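Local coordinates for protein DnaJ homolog subfamily C member 27-A (PDB 6JMG) that binds GTP with a magnesium ion, probably hydrolyses it as a Rab-family small GTPase, and may help to regulate the MEK/ERK pathway, at residues E80-F85 / D108-E113; E102-L107 / E146-L151; N126-V131 / Y179-D184. All blocks are in the same frame, centred on the assembly; numbering follows the deposited sequence.

Interaction 1 (E80-F85 / D108-E113); sequences EVRNEF and DGWLAE
Extended along its whole length, with chi1 at 166°, Glu113 reaches from its helix to Arg82, whose own chain bends at chi3 (-65°) and turns the guanidinium side-on to the acid. The two flat groups lie nearly coplanar. Glu113 OE1 offers its syn lone pair to Arg82 NE and to Arg82 NH2, each 2.9 Å away, so OE1 takes the two stronger bonds of the salt bridge, and Arg82 NH2 adds a weak one to Glu113 OE2 at 3.2 Å. Glu113 OE1 is also hydrogen-bonded to the hydroxyl of Tyr86, so three groups grip that oxygen. Arginine suits the place because its planar N-H groups can take the carboxylate at the edge while NH1 bonds the carbonyl O of Ala73. Trp110 covers one guanidinium face: its CH2 stands 3.5 Å from Arg82 CZ, above the centre of the group, but the planes are 54° apart and the indole leans rather than stacks. Trp110 NE1 is hydrogen-bonded to Asn24 of the P-loop, a GTP-binding residue by similarity. The contact thus probably links helix 79-82, in the switch II region, to the nucleotide-binding loop through helix 107-117, with Arg82 and Trp110 both resting on Met72 of strand 63-72.

Interaction 2 (E102-L107 / E146-L151); sequences ETFESL and ESEGRL
Phe104 leaves helix 101-105 with its CB pointing toward residues 146-151, and CG anti to the backbone N (chi1 172°) carries the ring straight on to the facing helix. Contact comes at the far end of the ring. On one side CE1 lies 3.7 Å from Gly149 CA, so the ring rests on bare backbone here. At the tip, CZ is 3.8 Å from the carbonyl O of Glu148 and 3.9 Å from its CG. On the other side CE2 meets the Glu148 chain, 3.8 Å from CG and 3.7 Å from OE1.

This is the joint between two neighbouring helices of the Ras-like P-loop fold. A large aromatic suits it, since one ring can span from helix to helix and also touch Tyr96 of strand 91-97 beneath, Val144, and Trp152, which it meets edge-to-face. Glu148, extended beyond CG, runs beside the ring and lends it its methylene, while its carboxylate plane is turned 66° from the ring. The acid suits this partly exposed place at the border of the contact, where its CG packs on the ring and OE1 stays beside CE2. Glu105 OE2 stands 6.3 Å from Glu148 OE1, and Asp145 is another acid close by, so this border is probably quite negative. On the far side of helix 146-154, Arg150 NH2 bonds Glu146 OE2 at 2.9 Å and Arg150 NH1 pairs with Glu154.

Interaction 3 (N126-V131 / Y179-D184); sequences NIVFAV and YSAIVD
Val128 is the residue of 126-131 that meets helix 171-187, through both Ala181 and Ile182. The segment starts before it with Asn126, in the loop, where a polar amide is apt: its OD1 accepts a hydrogen bond from the backbone N of Arg192. Ile127 points away from the helix and packs on Val92 of the adjoining strand, as a branched apolar residue readily does on a sheet.

At Val128 the strand begins and the side chain turns toward the helix. CG1 is anti to the backbone N (chi1 172°), which places the two methyls as a fork against the helix. CG1 rests 3.8 Å from Ala181 CB, and CG2 lies 3.8 Å from the carbonyl O of Ala181 and 3.8 Å from Ile182 CG1. Val128 CB is itself 3.7 Å from Ile182 CG1. The small methyl of Ala181 lets the helix come near, with the CA atoms of Val128 and Ile182 6.2 Å apart, and Ile182 supplies a branch that crosses beside the valine. The join is made by van der Waals packing, mostly of carbons, with the Ala181 carbonyl O also in touch.

Phe129 turns to the other face of the sheet and stacks on Phe158. Ala130 comes back to the helix side, a short residue beneath Met174 and Phe178, and Val131 returns to the face of Phe158 and Tyr96. Backbone bonds hold the strand between 91-97 and the outermost strand 159-163. A parallel strand covered on one face by the last helix of the Ras domain is characteristic of the Ras-like three-layer alpha/beta fold.

Overall arrangement
All three contacts belong to the Ras-family GTPase domain, their centres 18 to 19 Å apart. Interactions 1 and 2 are helix-to-helix joints flanking one face of the six-stranded sheet. Segments 102-107 and 108-113 adjoin in the sequence, and the segments of these two contacts alternate: 80-85, 102-107, 108-113, 146-151. Interaction 1 closes before 3 opens, yet the two touch, Leu111 CD2 packing 3.7 Å from Phe129 CE2 between helix 107-117 and strand 128-134, which follow each other in the chain. Interactions 2 and 3 also alternate but do not touch. Interaction 1, with Trp110 about 7 Å from GTP, probably ties a switch-region helix to the nucleotide side; interaction 3, away from the annotated sites, attaches helix 171-187 to the other face.

Interaction 1 (E80-F85 / D108-E113)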
loop_
_atom_site.group_PDB
_atom_site.type_symbol
_atom_site.label_atom_id
_atom_site.label_comp_id
_atom_site.label_asym_id
_atom_site.label_seq_id
_atom_site.Cartn_x
_atom_site.Cartn_y
_atom_site.Cartn_z
ATOM N N GLU A 80 11.204 -12.483 -12.269
ATOM C CA GLU A 80 12.459 -12.556 -11.529
ATOM C C GLU A 80 13.284 -11.287 -11.691
ATOM O O GLU A 80 14.058 -10.931 -10.793
ATOM C CB GLU A 80 13.261 -13.771 -11.980
ATOM C CG GLU A 80 12.692 -15.097 -11.491
ATOM C CD GLU A 80 11.725 -15.734 -12.487
ATOM O OE1 GLU A 80 11.239 -15.024 -13.403
ATOM O OE2 GLU A 80 11.461 -16.951 -12.360
ATOM N N VAL A 81 13.142 -10.601 -12.827
ATOM C CA VAL A 81 13.848 -9.338 -13.023
ATOM C C VAL A 81 13.267 -8.257 -12.119
ATOM O O VAL A 81 14.009 -7.428 -11.564
ATOM C CB VAL A 81 13.822 -8.927 -14.506
ATOM C CG1 VAL A 81 14.270 -7.489 -14.649
ATOM C CG2 VAL A 81 14.707 -9.860 -15.350
ATOM N N ARG A 82 11.934 -8.243 -11.956
ATOM C CA ARG A 82 11.287 -7.173 -11.195
ATOM C C ARG A 82 11.514 -7.301 -9.695
ATOM O O ARG A 82 11.567 -6.280 -8.999
ATOM C CB ARG A 82 9.770 -7.180 -11.401
ATOM C CG ARG A 82 9.255 -7.010 -12.772
ATOM C CD ARG A 82 7.734 -6.903 -12.719
ATOM N NE ARG A 82 7.038 -8.110 -12.263
ATOM C CZ ARG A 82 6.350 -8.941 -13.057
ATOM N NH1 ARG A 82 6.258 -8.716 -14.366
ATOM N NH2 ARG A 82 5.746 -10.012 -12.545
ATOM N N ASN A 83 11.692 -8.529 -9.185
ATOM C CA ASN A 83 11.666 -8.740 -7.734
ATOM C C ASN A 83 12.682 -7.882 -6.987
ATOM O O ASN A 83 12.422 -7.476 -5.853
ATOM C CB ASN A 83 11.938 -10.206 -7.413
ATOM C CG ASN A 83 10.760 -11.085 -7.706
ATOM O OD1 ASN A 83 9.638 -10.602 -7.870
ATOM N ND2 ASN A 83 11.001 -12.389 -7.779
ATOM N N GLU A 84 13.822 -7.554 -7.607
ATOM C CA GLU A 84 14.821 -6.760 -6.904
ATOM C C GLU A 84 14.368 -5.333 -6.617
ATOM O O GLU A 84 14.979 -4.669 -5.769
ATOM C CB GLU A 84 16.127 -6.702 -7.703
ATOM C CG GLU A 84 17.194 -7.698 -7.244
ATOM C CD GLU A 84 17.815 -7.358 -5.890
ATOM O OE1 GLU A 84 17.828 -8.259 -5.039
ATOM O OE2 GLU A 84 18.314 -6.226 -5.670
ATOM N N PHE A 85 13.330 -4.821 -7.288
ATOM C CA PHE A 85 13.128 -3.382 -7.231
ATOM C C PHE A 85 11.917 -2.951 -6.416
ATOM O O PHE A 85 11.594 -1.759 -6.405
ATOM C CB PHE A 85 13.074 -2.814 -8.645
ATOM C CG PHE A 85 14.290 -3.129 -9.448
ATOM C CD1 PHE A 85 15.463 -2.400 -9.270
ATOM C CD2 PHE A 85 14.282 -4.178 -10.353
ATOM C CE1 PHE A 85 16.584 -2.695 -10.013
ATOM C CE2 PHE A 85 15.401 -4.481 -11.090
ATOM C CZ PHE A 85 16.553 -3.761 -10.918
ATOM N N ASP A 108 -4.971 -7.618 -7.793
ATOM C CA ASP A 108 -4.748 -8.281 -6.511
ATOM C C ASP A 108 -3.461 -9.093 -6.547
ATOM O O ASP A 108 -2.689 -9.092 -5.576
ATOM C CB ASP A 108 -5.948 -9.153 -6.136
ATOM C CG ASP A 108 -7.129 -8.342 -5.572
ATOM O OD1 ASP A 108 -6.926 -7.586 -4.597
ATOM O OD2 ASP A 108 -8.265 -8.472 -6.094
ATOM N N GLY A 109 -3.195 -9.759 -7.678
ATOM C CA GLY A 109 -1.951 -10.504 -7.826
ATOM C C GLY A 109 -0.719 -9.608 -7.795
ATOM O O GLY A 109 0.320 -9.985 -7.243
ATOM N N TRP A 110 -0.817 -8.407 -8.383
ATOM C CA TRP A 110 0.304 -7.470 -8.322
ATOM C C TRP A 110 0.596 -7.070 -6.886
ATOM O O TRP A 110 1.760 -7.029 -6.473
ATOM C CB TRP A 110 0.033 -6.233 -9.194
ATOM C CG TRP A 110 0.325 -6.500 -10.642
ATOM C CD1 TRP A 110 -0.578 -6.849 -11.614
ATOM C CD2 TRP A 110 1.611 -6.502 -11.276
ATOM N NE1 TRP A 110 0.067 -7.049 -12.816
ATOM C CE2 TRP A 110 1.410 -6.845 -12.634
ATOM C CE3 TRP A 110 2.911 -6.244 -10.830
ATOM C CZ2 TRP A 110 2.460 -6.934 -13.544
ATOM C CZ3 TRP A 110 3.953 -6.319 -11.739
ATOM C CH2 TRP A 110 3.722 -6.654 -13.081
ATOM N N LEU A 111 -0.442 -6.771 -6.106
ATOM C CA LEU A 111 -0.222 -6.446 -4.701
ATOM C C LEU A 111 0.418 -7.619 -3.971
ATOM O O LEU A 111 1.345 -7.437 -3.173
ATOM C CB LEU A 111 -1.543 -6.061 -4.040
ATOM C CG LEU A 111 -2.143 -4.733 -4.487
ATOM C CD1 LEU A 111 -3.328 -4.356 -3.637
ATOM C CD2 LEU A 111 -1.094 -3.653 -4.418
ATOM N N ALA A 112 -0.046 -8.837 -4.261
ATOM C CA ALA A 112 0.528 -10.015 -3.625
ATOM C C ALA A 112 2.002 -10.161 -3.970
ATOM O O ALA A 112 2.829 -10.479 -3.106
ATOM C CB ALA A 112 -0.243 -11.264 -4.049
ATOM N N GLU A 113 2.350 -9.928 -5.232
ATOM C CA GLU A 113 3.731 -10.108 -5.651
ATOM C C GLU A 113 4.637 -9.086 -4.986
ATOM O O GLU A 113 5.713 -9.430 -4.488
ATOM C CB GLU A 113 3.816 -10.013 -7.167
ATOM C CG GLU A 113 5.202 -9.858 -7.668
ATOM C CD GLU A 113 5.256 -9.972 -9.149
ATOM O OE1 GLU A 113 6.119 -9.303 -9.751
ATOM O OE2 GLU A 113 4.420 -10.720 -9.703
#

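Interaction 2 (E102-L107 / E146-L151)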
loop_
_atom_site.group_PDB
_atom_site.type_symbol
_atom_site.label_atom_id
_atom_site.label_comp_id
_atom_site.label_asym_id
_atom_site.label_seq_id
_atom_site.Cartn_x
_atom_site.Cartn_y
_atom_site.Cartn_z
ATOM N N GLU A 102 -9.403 -8.398 -17.605
ATOM C CA GLU A 102 -8.372 -9.256 -17.017
ATOM C C GLU A 102 -7.210 -8.454 -16.427
ATOM O O GLU A 102 -6.498 -8.962 -15.561
ATOM C CB GLU A 102 -7.848 -10.242 -18.057
ATOM C CG GLU A 102 -7.028 -9.609 -19.131
ATOM C CD GLU A 102 -7.868 -9.178 -20.322
ATOM O OE1 GLU A 102 -9.123 -9.296 -20.271
ATOM O OE2 GLU A 102 -7.262 -8.712 -21.310
ATOM N N THR A 103 -6.950 -7.236 -16.919
ATOM C CA THR A 103 -5.881 -6.433 -16.319
ATOM C C THR A 103 -6.318 -5.811 -15.001
ATOM O O THR A 103 -5.485 -5.595 -14.115
ATOM C CB THR A 103 -5.392 -5.326 -17.276
ATOM O OG1 THR A 103 -6.353 -4.261 -17.365
ATOM C CG2 THR A 103 -5.106 -5.871 -18.666
ATOM N N PHE A 104 -7.611 -5.518 -14.851
ATOM C CA PHE A 104 -8.090 -5.020 -13.571
ATOM C C PHE A 104 -8.130 -6.139 -12.538
ATOM O O PHE A 104 -7.708 -5.956 -11.388
ATOM C CB PHE A 104 -9.478 -4.389 -13.739
ATOM C CG PHE A 104 -10.133 -4.025 -12.444
ATOM C CD1 PHE A 104 -9.720 -2.903 -11.740
ATOM C CD2 PHE A 104 -11.141 -4.805 -11.917
ATOM C CE1 PHE A 104 -10.309 -2.562 -10.525
ATOM C CE2 PHE A 104 -11.730 -4.466 -10.713
ATOM C CZ PHE A 104 -11.313 -3.336 -10.016
ATOM N N GLU A 105 -8.608 -7.314 -12.937
ATOM C CA GLU A 105 -8.655 -8.430 -12.002
ATOM C C GLU A 105 -7.266 -8.833 -11.536
ATOM O O GLU A 105 -7.093 -9.236 -10.379
ATOM C CB GLU A 105 -9.370 -9.612 -12.643
ATOM C CG GLU A 105 -10.878 -9.531 -12.545
ATOM C CD GLU A 105 -11.552 -10.332 -13.628
ATOM O OE1 GLU A 105 -10.819 -10.832 -14.509
ATOM O OE2 GLU A 105 -12.798 -10.455 -13.600
ATOM N N SER A 106 -6.255 -8.645 -12.381
ATOM C CA SER A 106 -4.921 -9.081 -12.004
ATOM C C SER A 106 -4.294 -8.188 -10.938
ATOM O O SER A 106 -3.215 -8.515 -10.432
ATOM C CB SER A 106 -4.024 -9.179 -13.245
ATOM O OG SER A 106 -3.215 -8.031 -13.389
ATOM N N LEU A 107 -4.959 -7.107 -10.529
ATOM C CA LEU A 107 -4.292 -6.157 -9.644
ATOM C C LEU A 107 -4.088 -6.721 -8.249
ATOM O O LEU A 107 -3.128 -6.338 -7.578
ATOM C CB LEU A 107 -5.095 -4.862 -9.549
ATOM C CG LEU A 107 -5.136 -3.973 -10.787
ATOM C CD1 LEU A 107 -5.951 -2.745 -10.482
ATOM C CD2 LEU A 107 -3.730 -3.582 -11.214
ATOM N N GLU A 146 -16.062 3.133 -13.407
ATOM C CA GLU A 146 -15.383 3.956 -12.418
ATOM C C GLU A 146 -15.698 3.498 -10.987
ATOM O O GLU A 146 -14.792 3.411 -10.149
ATOM C CB GLU A 146 -15.746 5.424 -12.661
ATOM C CG GLU A 146 -15.391 6.362 -11.525
ATOM C CD GLU A 146 -15.232 7.795 -11.976
ATOM O OE1 GLU A 146 -15.987 8.227 -12.878
ATOM O OE2 GLU A 146 -14.346 8.488 -11.428
ATOM N N SER A 147 -16.957 3.141 -10.705
ATOM C CA SER A 147 -17.330 2.618 -9.389
ATOM C C SER A 147 -16.391 1.497 -8.941
ATOM O O SER A 147 -15.802 1.553 -7.858
ATOM C CB SER A 147 -18.790 2.142 -9.397
ATOM O OG SER A 147 -18.915 0.823 -9.913
ATOM N N GLU A 148 -16.243 0.470 -9.779
ATOM C CA GLU A 148 -15.523 -0.736 -9.384
ATOM C C GLU A 148 -14.048 -0.447 -9.103
ATOM O O GLU A 148 -13.489 -0.916 -8.106
ATOM C CB GLU A 148 -15.672 -1.790 -10.485
ATOM C CG GLU A 148 -15.199 -3.172 -10.086
ATOM C CD GLU A 148 -15.541 -4.222 -11.114
ATOM O OE1 GLU A 148 -15.320 -5.419 -10.810
ATOM O OE2 GLU A 148 -16.025 -3.847 -12.213
ATOM N N GLY A 149 -13.392 0.300 -9.992
ATOM C CA GLY A 149 -11.990 0.624 -9.777
ATOM C C GLY A 149 -11.791 1.602 -8.630
ATOM O O GLY A 149 -10.861 1.456 -7.821
ATOM N N ARG A 150 -12.660 2.612 -8.534
ATOM C CA ARG A 150 -12.531 3.538 -7.418
ATOM C C ARG A 150 -12.736 2.810 -6.098
ATOM O O ARG A 150 -12.041 3.082 -5.113
ATOM C CB ARG A 150 -13.511 4.702 -7.562
ATOM C CG ARG A 150 -13.211 5.815 -6.580
ATOM C CD ARG A 150 -14.145 7.003 -6.710
ATOM N NE ARG A 150 -13.904 7.805 -7.906
ATOM C CZ ARG A 150 -12.895 8.657 -8.047
ATOM N NH1 ARG A 150 -11.999 8.818 -7.066
ATOM N NH2 ARG A 150 -12.771 9.336 -9.183
ATOM N N LEU A 151 -13.656 1.848 -6.073
ATOM C CA LEU A 151 -13.917 1.137 -4.832
ATOM C C LEU A 151 -12.755 0.227 -4.469
ATOM O O LEU A 151 -12.347 0.167 -3.305
ATOM C CB LEU A 151 -15.194 0.306 -4.950
ATOM C CG LEU A 151 -15.491 -0.445 -3.656
ATOM C CD1 LEU A 151 -15.902 0.546 -2.585
ATOM C CD2 LEU A 151 -16.538 -1.502 -3.843
#

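Interaction 3 (N126-V131 / Y179-D184)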
loop_
_atom_site.group_PDB
_atom_site.type_symbol
_atom_site.label_atom_id
_atom_site.label_comp_id
_atom_site.label_asym_id
_atom_site.label_seq_id
_atom_site.Cartn_x
_atom_site.Cartn_y
_atom_site.Cartn_z
ATOM N N ASN A 126 2.699 2.482 4.253
ATOM C CA ASN A 126 3.563 3.648 4.184
ATOM C C ASN A 126 4.025 3.936 2.761
ATOM O O ASN A 126 5.010 4.654 2.557
ATOM C CB ASN A 126 4.760 3.465 5.114
ATOM C CG ASN A 126 4.346 3.341 6.552
ATOM O OD1 ASN A 126 3.314 3.881 6.958
ATOM N ND2 ASN A 126 5.146 2.631 7.339
ATOM N N ILE A 127 3.319 3.397 1.778
ATOM C CA ILE A 127 3.606 3.613 0.375
ATOM C C ILE A 127 2.387 4.261 -0.257
ATOM O O ILE A 127 1.258 3.815 -0.032
ATOM C CB ILE A 127 3.952 2.293 -0.326
ATOM C CG1 ILE A 127 5.136 1.644 0.383
ATOM C CG2 ILE A 127 4.263 2.555 -1.797
ATOM C CD1 ILE A 127 5.470 0.244 -0.118
ATOM N N VAL A 128 2.622 5.296 -1.054
ATOM C CA VAL A 128 1.568 5.950 -1.813
ATOM C C VAL A 128 1.334 5.202 -3.120
ATOM O O VAL A 128 2.267 4.980 -3.904
ATOM C CB VAL A 128 1.937 7.407 -2.082
ATOM C CG1 VAL A 128 0.928 8.018 -3.052
ATOM C CG2 VAL A 128 2.023 8.175 -0.766
ATOM N N PHE A 129 0.078 4.849 -3.374
ATOM C CA PHE A 129 -0.342 4.185 -4.597
ATOM C C PHE A 129 -1.239 5.122 -5.386
ATOM O O PHE A 129 -2.223 5.647 -4.848
ATOM C CB PHE A 129 -1.133 2.906 -4.304
ATOM C CG PHE A 129 -0.293 1.723 -3.935
ATOM C CD1 PHE A 129 0.235 1.602 -2.661
ATOM C CD2 PHE A 129 -0.065 0.704 -4.854
ATOM C CE1 PHE A 129 0.991 0.499 -2.314
ATOM C CE2 PHE A 129 0.695 -0.397 -4.515
ATOM C CZ PHE A 129 1.226 -0.502 -3.241
ATOM N N ALA A 130 -0.941 5.286 -6.665
ATOM C CA ALA A 130 -1.875 5.899 -7.594
ATOM C C ALA A 130 -2.336 4.799 -8.537
ATOM O O ALA A 130 -1.536 4.243 -9.300
ATOM C CB ALA A 130 -1.236 7.067 -8.337
ATOM N N VAL A 131 -3.611 4.451 -8.436
ATOM C CA VAL A 131 -4.237 3.524 -9.371
ATOM C C VAL A 131 -4.680 4.311 -10.594
ATOM O O VAL A 131 -5.429 5.290 -10.485
ATOM C CB VAL A 131 -5.418 2.782 -8.730
ATOM C CG1 VAL A 131 -6.011 1.813 -9.721
ATOM C CG2 VAL A 131 -4.970 2.043 -7.482
ATOM N N TYR A 179 2.480 13.067 -6.093
ATOM C CA TYR A 179 3.669 13.621 -5.462
ATOM C C TYR A 179 3.320 14.403 -4.209
ATOM O O TYR A 179 4.144 14.494 -3.292
ATOM C CB TYR A 179 4.447 14.485 -6.454
ATOM C CG TYR A 179 5.171 13.691 -7.521
ATOM C CD1 TYR A 179 5.979 12.622 -7.178
ATOM C CD2 TYR A 179 5.016 13.994 -8.882
ATOM C CE1 TYR A 179 6.654 11.890 -8.149
ATOM C CE2 TYR A 179 5.685 13.263 -9.870
ATOM C CZ TYR A 179 6.508 12.212 -9.493
ATOM O OH TYR A 179 7.186 11.467 -10.442
ATOM N N SER A 180 2.114 14.971 -4.137
ATOM C CA SER A 180 1.751 15.646 -2.900
ATOM C C SER A 180 1.544 14.647 -1.773
ATOM O O SER A 180 2.010 14.868 -0.654
ATOM C CB SER A 180 0.508 16.499 -3.098
ATOM O OG SER A 180 0.611 17.266 -4.284
ATOM N N ALA A 181 0.900 13.519 -2.048
ATOM C CA ALA A 181 0.797 12.500 -1.015
ATOM C C ALA A 181 2.187 11.999 -0.610
ATOM O O ALA A 181 2.438 11.724 0.568
ATOM C CB ALA A 181 -0.103 11.353 -1.492
ATOM N N ILE A 182 3.114 11.911 -1.565
ATOM C CA ILE A 182 4.446 11.412 -1.244
ATOM C C ILE A 182 5.221 12.448 -0.435
ATOM O O ILE A 182 5.955 12.099 0.495
ATOM C CB ILE A 182 5.198 11.000 -2.524
ATOM C CG1 ILE A 182 4.551 9.761 -3.156
ATOM C CG2 ILE A 182 6.646 10.672 -2.212
ATOM C CD1 ILE A 182 5.124 9.383 -4.539
ATOM N N VAL A 183 5.083 13.733 -0.772
ATOM C CA VAL A 183 5.678 14.779 0.058
ATOM C C VAL A 183 5.088 14.736 1.464
ATOM O O VAL A 183 5.813 14.856 2.458
ATOM C CB VAL A 183 5.501 16.165 -0.596
ATOM C CG1 VAL A 183 5.812 17.268 0.398
ATOM C CG2 VAL A 183 6.414 16.301 -1.812
ATOM N N ASP A 184 3.761 14.579 1.570
ATOM C CA ASP A 184 3.135 14.458 2.884
ATOM C C ASP A 184 3.671 13.244 3.629
ATOM O O ASP A 184 3.870 13.288 4.847
ATOM C CB ASP A 184 1.608 14.367 2.758
ATOM C CG ASP A 184 0.972 15.656 2.265
ATOM O OD1 ASP A 184 1.622 16.729 2.318
ATOM O OD2 ASP A 184 -0.199 15.597 1.825
#